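Local coordinates for protein putative transcriptional regulator (Clostridium difficile, PDB 3QI7) that is of unknown function but, as a putative lipoprotein with a periplasmic-binding-protein-like fold, may bind a small ligand such as a sugar, at residues E141-V146 and V251-N256; D335-F340 and S349-L354. All blocks are in the same frame, centred on the assembly; numbering follows the deposited sequence.

Overall arrangement
The chain has the two-lobed build of a periplasmic binding protein, each lobe an alpha/beta domain around its own sheet. Contact 1 joins helix 140-153 to the loop after helix 234-247, in the lobe with the three-stranded parallel sheet. Contact 2 belongs to the other lobe, where strand 349-353 runs back along helix 334-345 at the antiparallel end of the mixed sheet. The centres of contacts 1 and 2 lie about 18 Å apart, their nearest atoms about 4 Å, without touching. Contact 1 is buried and polar, made by one arginine; contact 2 is partly buried. In this fold ligands usually bind between the lobes; no site is identified here, so neither contact is assigned to one.

Contact 1 (E141-V146 and V251-N256); sequences EERGKV and VAEQSN
The backbones of helical residues 141-146 and loop 251-256 stay well apart, their nearest CA atoms, of Arg143 and Asn256, being 9.9 Å from each other, and the Arg143 side chain bridges them. In this periplasmic-binding-protein-like fold the contact ties helix 140-153 to the loop that follows helix 234-247. CG of Arg143 stands anti to the backbone N (chi1 168°), and a bend at chi2 sends the guanidinium edge-on into the curve of the loop. NE donates to OE1 of Glu253 at 2.8 Å, on the syn side but tilted out of the carboxylate plane, completing a salt bridge. NH2 reaches the same OE1 from above the carboxylate plane at 2.9 Å. One carboxylate oxygen is therefore gripped side-on by two nitrogens, both coming from the same face, with the two planar groups turned 41° apart. End-on, NH1 and NH2 both donate to the single carbonyl oxygen of Ser255: NH1 to O is the straighter bond (155° at the hydrogen), whereas NH2 approaches O from well above the carbonyl plane. NH2 also makes a weak bond to Gln254 O. These acceptors lie near the guanidinium plane, which fixes its rotation and gives the buried charge both an anionic partner and backbone oxygens. Glu253 and those oxygens probably help to offset the like charge of Arg176, which lies close to NH1. Pro257 and Tyr302 also touch the arginine, while Ser255 OG turns to Asp237. At the margin, Asn256 OD1 lies obliquely 3.8 Å from Arg143 NH1.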
ATOM      1  N   GLU A 141      -7.693  10.108   4.622  1.00 25.98           N
ATOM      2  CA  GLU A 141      -7.611  11.280   5.488  1.00 27.37           C
ATOM      3  C   GLU A 141      -6.277  11.340   6.210  1.00 27.25           C
ATOM      4  O   GLU A 141      -5.591  12.372   6.177  1.00 25.16           O
ATOM      5  CB  GLU A 141      -8.740  11.277   6.518  1.00 30.33           C
ATOM      6  CG  GLU A 141      -9.980  11.970   6.023  1.00 41.30           C
ATOM      7  CD  GLU A 141     -10.985  12.273   7.136  1.00 53.79           C
ATOM      8  OE1 GLU A 141     -12.109  12.726   6.804  1.00 55.00           O
ATOM      9  OE2 GLU A 141     -10.649  12.067   8.333  1.00 56.35           O
ATOM     10  N   GLU A 142      -5.922  10.242   6.880  1.00 25.76           N
ATOM     11  CA  GLU A 142      -4.709  10.214   7.654  1.00 26.09           C
ATOM     12  C   GLU A 142      -3.473  10.327   6.715  1.00 22.75           C
ATOM     13  O   GLU A 142      -2.481  11.000   7.059  1.00 21.77           O
ATOM     14  CB  GLU A 142      -4.670   8.968   8.540  1.00 26.71           C
ATOM     15  CG  GLU A 142      -3.440   8.906   9.440  1.00 33.94           C
ATOM     16  CD  GLU A 142      -3.453   9.930  10.565  1.00 33.65           C
ATOM     17  OE1 GLU A 142      -4.481  10.632  10.763  1.00 33.71           O
ATOM     18  OE2 GLU A 142      -2.424  10.027  11.262  1.00 32.92           O
ATOM     19  N   ARG A 143      -3.550   9.722   5.536  1.00 18.20           N
ATOM     20  CA  ARG A 143      -2.461   9.875   4.532  1.00 21.39           C
ATOM     21  C   ARG A 143      -2.223  11.337   4.185  1.00 22.32           C
ATOM     22  O   ARG A 143      -1.067  11.788   4.107  1.00 24.15           O
ATOM     23  CB  ARG A 143      -2.768   9.057   3.275  1.00 18.04           C
ATOM     24  CG  ARG A 143      -1.881   9.344   2.063  1.00 23.70           C
ATOM     25  CD  ARG A 143      -0.585   8.546   2.134  1.00 23.40           C
ATOM     26  NE  ARG A 143       0.396   9.040   1.158  1.00 24.92           N
ATOM     27  CZ  ARG A 143       0.349   8.829  -0.151  1.00 25.23           C
ATOM     28  NH1 ARG A 143      -0.627   8.104  -0.686  1.00 29.12           N
ATOM     29  NH2 ARG A 143       1.306   9.330  -0.944  1.00 25.94           N
ATOM     30  N   GLY A 144      -3.306  12.074   3.950  1.00 21.77           N
ATOM     31  CA  GLY A 144      -3.207  13.502   3.621  1.00 24.54           C
ATOM     32  C   GLY A 144      -2.507  14.307   4.702  1.00 23.11           C
ATOM     33  O   GLY A 144      -1.630  15.128   4.415  1.00 22.60           O
ATOM     34  N   LYS A 145      -2.926  14.090   5.938  1.00 20.30           N
ATOM     35  CA  LYS A 145      -2.394  14.794   7.077  1.00 20.72           C
ATOM     36  C   LYS A 145      -0.893  14.554   7.162  1.00 21.34           C
ATOM     37  O   LYS A 145      -0.115  15.495   7.296  1.00 22.33           O
ATOM     38  CB  LYS A 145      -3.092  14.322   8.347  1.00 20.11           C
ATOM     39  CG  LYS A 145      -2.609  14.961   9.673  1.00 22.76           C
ATOM     40  CD  LYS A 145      -3.451  14.446  10.902  1.00 22.94           C
ATOM     41  CE  LYS A 145      -2.984  15.066  12.219  1.00 30.53           C
ATOM     42  NZ  LYS A 145      -1.677  14.514  12.606  1.00 34.37           N
ATOM     43  N   VAL A 146      -0.485  13.291   7.031  1.00 20.51           N
ATOM     44  CA  VAL A 146       0.912  12.907   7.248  1.00 21.56           C
ATOM     45  C   VAL A 146       1.791  13.395   6.097  1.00 20.81           C
ATOM     46  O   VAL A 146       2.916  13.851   6.304  1.00 20.40           O
ATOM     47  CB  VAL A 146       1.052  11.367   7.470  1.00 24.05           C
ATOM     48  CG1 VAL A 146       2.538  10.927   7.471  1.00 22.25           C
ATOM     49  CG2 VAL A 146       0.301  10.902   8.791  1.00 20.30           C
ATOM     50  N   VAL A 251      10.013  16.208  -3.344  1.00 19.61           N
ATOM     51  CA  VAL A 251       8.936  15.240  -3.593  1.00 20.47           C
ATOM     52  C   VAL A 251       8.866  14.299  -2.389  1.00 21.28           C
ATOM     53  O   VAL A 251       9.487  13.221  -2.342  1.00 19.64           O
ATOM     54  CB  VAL A 251       9.119  14.472  -4.921  1.00 19.11           C
ATOM     55  CG1 VAL A 251       7.882  13.623  -5.212  1.00 21.80           C
ATOM     56  CG2 VAL A 251       9.437  15.475  -6.059  1.00 21.77           C
ATOM     57  N   ALA A 252       8.067  14.710  -1.410  1.00 20.38           N
ATOM     58  CA  ALA A 252       8.013  13.983  -0.131  1.00 21.89           C
ATOM     59  C   ALA A 252       7.510  12.548  -0.356  1.00 19.44           C
ATOM     60  O   ALA A 252       8.012  11.605   0.268  1.00 17.24           O
ATOM     61  CB  ALA A 252       7.124  14.726   0.853  1.00 21.29           C
ATOM     62  N   GLU A 253       6.522  12.401  -1.248  1.00 17.20           N
ATOM     63  CA  GLU A 253       5.940  11.100  -1.613  1.00 18.27           C
ATOM     64  C   GLU A 253       5.390  11.010  -3.050  1.00 17.73           C
ATOM     65  O   GLU A 253       4.780  11.942  -3.571  1.00 20.78           O
ATOM     66  CB  GLU A 253       4.772  10.743  -0.637  1.00 17.04           C
ATOM     67  CG  GLU A 253       5.156  10.691   0.823  1.00 20.12           C
ATOM     68  CD  GLU A 253       4.004  10.266   1.726  1.00 21.90           C
ATOM     69  OE1 GLU A 253       2.858  10.381   1.282  1.00 22.35           O
ATOM     70  OE2 GLU A 253       4.244   9.843   2.881  1.00 25.92           O
ATOM     71  N   GLN A 254       5.527   9.833  -3.662  1.00 18.80           N
ATOM     72  CA  GLN A 254       4.751   9.475  -4.853  1.00 18.51           C
ATOM     73  C   GLN A 254       3.257   9.393  -4.467  1.00 20.35           C
ATOM     74  O   GLN A 254       2.916   9.253  -3.285  1.00 19.39           O
ATOM     75  CB  GLN A 254       5.163   8.105  -5.357  1.00 18.27           C
ATOM     76  CG  GLN A 254       6.646   7.983  -5.828  1.00 18.24           C
ATOM     77  CD  GLN A 254       7.229   6.617  -5.549  1.00 21.92           C
ATOM     78  OE1 GLN A 254       7.599   6.310  -4.412  1.00 18.89           O
ATOM     79  NE2 GLN A 254       7.278   5.770  -6.579  1.00 18.08           N
ATOM     80  N   SER A 255       2.400   9.414  -5.480  1.00 21.47           N
ATOM     81  CA  SER A 255       0.978   9.116  -5.339  1.00 20.60           C
ATOM     82  C   SER A 255       0.755   7.986  -4.331  1.00 22.11           C
ATOM     83  O   SER A 255      -0.040   8.111  -3.387  1.00 23.21           O
ATOM     84  CB  SER A 255       0.382   8.794  -6.720  1.00 25.26           C
ATOM     85  OG  SER A 255       1.052   7.749  -7.405  1.00 21.64           O
ATOM     86  N   ASN A 256       1.472   6.892  -4.539  1.00 21.45           N
ATOM     87  CA  ASN A 256       1.597   5.822  -3.561  1.00 22.42           C
ATOM     88  C   ASN A 256       3.070   5.447  -3.445  1.00 22.36           C
ATOM     89  O   ASN A 256       3.640   5.002  -4.419  1.00 19.80           O
ATOM     90  CB  ASN A 256       0.792   4.611  -3.990  1.00 22.68           C
ATOM     91  CG  ASN A 256      -0.688   4.835  -3.816  1.00 31.08           C
ATOM     92  OD1 ASN A 256      -1.189   4.867  -2.693  1.00 35.89           O
ATOM     93  ND2 ASN A 256      -1.373   5.083  -4.918  1.00 27.58           N
TER

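Contact 2 (D335-F340 and S349-L354); sequences DYLEAF and SEFTPL
Glu338 and Leu337 meet Ser349 and Phe351 in a helix-turn-strand unit of the alpha/beta lobe: helix 334-345 packs on strand 349-353, which pairs antiparallel with strand 361-370. The local axes run nearly antiparallel (155°), 7.7 Å apart. From Glu338 CB, 4.0 Å from Ser349 OG, the chain slides past Phe351 in the opposite direction. CG lies at the edge of the Phe351 ring, 3.6 Å from CD1, and also borders Ser349 O. CD continues past that carbonyl, extended beyond CG (chi2 168°), carrying OE2 to the strand backbone. There OE2 accepts the N-H of Phe351 at 3.0 Å on its anti side, somewhat out of the carboxylate plane, in a nearly straight bond (170°). The other oxygen, OE1, is hydrogen-bonded to a water that also lies close to Ser349 O. Over one face of the Phe351 ring sits Leu337 CB, a CH-pi contact 3.7 Å from the ring centroid and almost on its normal; Leu313 of helix 306-324 and Val364 of strand 361-370 also touch Phe351. A second water links Glu338 O to Ser349 OG, 2.8 Å from its oxygen to that OG.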
ATOM      1  N   ASP A 335      -0.865  -0.797  19.644  1.00 24.41           N
ATOM      2  CA  ASP A 335       0.428  -1.154  20.278  1.00 25.65           C
ATOM      3  C   ASP A 335       0.877  -2.559  19.903  1.00 24.18           C
ATOM      4  O   ASP A 335       2.049  -2.776  19.573  1.00 22.71           O
ATOM      5  CB  ASP A 335       0.394  -1.011  21.810  1.00 26.55           C
ATOM      6  CG  ASP A 335       0.369   0.460  22.277  1.00 35.13           C
ATOM      7  OD1 ASP A 335       0.785   1.375  21.510  1.00 29.23           O
ATOM      8  OD2 ASP A 335      -0.083   0.685  23.422  1.00 36.36           O
ATOM      9  N   TYR A 336      -0.055  -3.498  19.893  1.00 20.85           N
ATOM     10  CA  TYR A 336       0.255  -4.855  19.473  1.00 23.04           C
ATOM     11  C   TYR A 336       0.762  -4.911  18.027  1.00 19.76           C
ATOM     12  O   TYR A 336       1.793  -5.519  17.735  1.00 20.51           O
ATOM     13  CB  TYR A 336      -0.962  -5.779  19.658  1.00 22.71           C
ATOM     14  CG  TYR A 336      -0.635  -7.188  19.272  1.00 23.12           C
ATOM     15  CD1 TYR A 336      -0.690  -7.588  17.943  1.00 22.13           C
ATOM     16  CD2 TYR A 336      -0.218  -8.113  20.228  1.00 25.19           C
ATOM     17  CE1 TYR A 336      -0.351  -8.869  17.569  1.00 28.39           C
ATOM     18  CE2 TYR A 336       0.115  -9.406  19.863  1.00 27.45           C
ATOM     19  CZ  TYR A 336       0.060  -9.767  18.531  1.00 29.13           C
ATOM     20  OH  TYR A 336       0.374 -11.029  18.133  1.00 32.06           O
ATOM     21  N   LEU A 337       0.045  -4.251  17.121  1.00 20.79           N
ATOM     22  CA  LEU A 337       0.387  -4.300  15.696  1.00 18.90           C
ATOM     23  C   LEU A 337       1.679  -3.530  15.355  1.00 19.39           C
ATOM     24  O   LEU A 337       2.463  -3.955  14.479  1.00 20.90           O
ATOM     25  CB  LEU A 337      -0.802  -3.780  14.879  1.00 18.76           C
ATOM     26  CG  LEU A 337      -2.040  -4.656  14.917  1.00 20.39           C
ATOM     27  CD1 LEU A 337      -3.284  -3.870  14.496  1.00 21.33           C
ATOM     28  CD2 LEU A 337      -1.819  -5.908  14.063  1.00 18.17           C
ATOM     29  N   GLU A 338       1.926  -2.432  16.058  1.00 17.20           N
ATOM     30  CA  GLU A 338       3.177  -1.702  15.914  1.00 20.92           C
ATOM     31  C   GLU A 338       4.369  -2.531  16.401  1.00 18.93           C
ATOM     32  O   GLU A 338       5.404  -2.598  15.714  1.00 16.23           O
ATOM     33  CB  GLU A 338       3.093  -0.332  16.616  1.00 19.64           C
ATOM     34  CG  GLU A 338       2.133   0.589  15.883  1.00 23.85           C
ATOM     35  CD  GLU A 338       1.762   1.855  16.638  1.00 24.31           C
ATOM     36  OE1 GLU A 338       2.543   2.315  17.517  1.00 22.16           O
ATOM     37  OE2 GLU A 338       0.675   2.382  16.320  1.00 21.97           O
ATOM     38  N   ALA A 339       4.238  -3.164  17.559  1.00 17.47           N
ATOM     39  CA  ALA A 339       5.333  -4.003  18.057  1.00 18.91           C
ATOM     40  C   ALA A 339       5.585  -5.188  17.115  1.00 20.71           C
ATOM     41  O   ALA A 339       6.741  -5.532  16.842  1.00 21.38           O
ATOM     42  CB  ALA A 339       5.050  -4.478  19.515  1.00 18.88           C
ATOM     43  N   PHE A 340       4.504  -5.817  16.635  1.00 19.47           N
ATOM     44  CA  PHE A 340       4.595  -6.962  15.708  1.00 17.61           C
ATOM     45  C   PHE A 340       5.256  -6.524  14.401  1.00 17.68           C
ATOM     46  O   PHE A 340       6.100  -7.252  13.864  1.00 17.46           O
ATOM     47  CB  PHE A 340       3.214  -7.543  15.456  1.00 17.11           C
ATOM     48  CG  PHE A 340       3.205  -8.900  14.782  1.00 18.94           C
ATOM     49  CD1 PHE A 340       3.603 -10.030  15.461  1.00 22.20           C
ATOM     50  CD2 PHE A 340       2.781  -9.032  13.453  1.00 23.84           C
ATOM     51  CE1 PHE A 340       3.587 -11.295  14.836  1.00 25.93           C
ATOM     52  CE2 PHE A 340       2.768 -10.302  12.816  1.00 22.25           C
ATOM     53  CZ  PHE A 340       3.143 -11.416  13.514  1.00 25.20           C
ATOM     54  N   SER A 349       5.813   2.216  12.471  1.00 17.21           N
ATOM     55  CA  SER A 349       4.506   2.340  11.879  1.00 18.11           C
ATOM     56  C   SER A 349       3.554   2.983  12.881  1.00 17.10           C
ATOM     57  O   SER A 349       3.849   3.047  14.050  1.00 18.66           O
ATOM     58  CB  SER A 349       3.969   0.920  11.535  1.00 16.32           C
ATOM     59  OG  SER A 349       3.784   0.110  12.701  1.00 17.89           O
ATOM     60  N   GLU A 350       2.405   3.430  12.409  1.00 17.30           N
ATOM     61  CA  GLU A 350       1.339   3.858  13.316  0.50 18.82           C
ATOM     62  C   GLU A 350       0.016   3.318  12.815  1.00 17.49           C
ATOM     63  O   GLU A 350      -0.351   3.506  11.647  1.00 19.49           O
ATOM     64  CB  GLU A 350       1.279   5.393  13.444  0.50 19.69           C
ATOM     65  CG  GLU A 350       0.267   5.922  14.509  0.50 22.50           C
ATOM     66  CD  GLU A 350       0.086   7.449  14.448  0.50 29.50           C
ATOM     67  OE1 GLU A 350       1.034   8.142  14.031  0.50 35.12           O
ATOM     68  OE2 GLU A 350      -0.994   7.966  14.795  0.50 17.31           O
ATOM     69  N   PHE A 351      -0.702   2.637  13.722  1.00 18.90           N
ATOM     70  CA  PHE A 351      -1.981   2.003  13.436  1.00 19.99           C
ATOM     71  C   PHE A 351      -3.103   2.735  14.171  1.00 21.58           C
ATOM     72  O   PHE A 351      -2.959   3.094  15.344  1.00 20.79           O
ATOM     73  CB  PHE A 351      -1.983   0.525  13.888  1.00 22.09           C
ATOM     74  CG  PHE A 351      -1.199  -0.409  12.989  1.00 21.46           C
ATOM     75  CD1 PHE A 351       0.202  -0.457  13.055  1.00 18.14           C
ATOM     76  CD2 PHE A 351      -1.837  -1.274  12.132  1.00 20.77           C
ATOM     77  CE1 PHE A 351       0.928  -1.319  12.238  1.00 19.10           C
ATOM     78  CE2 PHE A 351      -1.104  -2.133  11.305  1.00 22.84           C
ATOM     79  CZ  PHE A 351       0.267  -2.157  11.368  1.00 21.16           C
ATOM     80  N   THR A 352      -4.213   2.952  13.481  1.00 20.30           N
ATOM     81  CA  THR A 352      -5.335   3.717  14.014  1.00 23.36           C
ATOM     82  C   THR A 352      -6.648   2.965  13.807  1.00 18.90           C
ATOM     83  O   THR A 352      -6.948   2.583  12.682  1.00 21.70           O
ATOM     84  CB  THR A 352      -5.419   5.069  13.262  1.00 24.16           C
ATOM     85  OG1 THR A 352      -4.163   5.745  13.365  1.00 25.83           O
ATOM     86  CG2 THR A 352      -6.541   5.951  13.834  1.00 29.49           C
ATOM     87  N   PRO A 353      -7.460   2.750  14.869  1.00 23.22           N
ATOM     88  CA  PRO A 353      -8.711   2.054  14.584  1.00 20.17           C
ATOM     89  C   PRO A 353      -9.698   2.902  13.758  1.00 23.75           C
ATOM     90  O   PRO A 353      -9.684   4.134  13.838  1.00 21.54           O
ATOM     91  CB  PRO A 353      -9.289   1.753  15.997  1.00 21.88           C
ATOM     92  CG  PRO A 353      -8.710   2.818  16.871  1.00 23.24           C
ATOM     93  CD  PRO A 353      -7.284   2.976  16.313  1.00 22.94           C
ATOM     94  N   LEU A 354     -10.566   2.250  12.994  1.00 25.30           N
ATOM     95  CA  LEU A 354     -11.622   2.957  12.223  1.00 25.69           C
ATOM     96  C   LEU A 354     -12.502   3.844  13.102  1.00 26.25           C
ATOM     97  O   LEU A 354     -12.730   4.991  12.777  1.00 25.37           O
ATOM     98  CB  LEU A 354     -12.500   1.957  11.466  1.00 26.55           C
ATOM     99  CG  LEU A 354     -13.550   2.527  10.493  1.00 33.44           C
ATOM    100  CD1 LEU A 354     -12.872   3.377   9.377  1.00 30.54           C
ATOM    101  CD2 LEU A 354     -14.350   1.384   9.909  1.00 31.07           C
TER
HETATM  102  O   HOH W   1       6.188  -0.589  13.957  1.00 21.28           O
HETATM  103  O   HOH W   2       4.720   3.459  16.402  1.00 32.33           O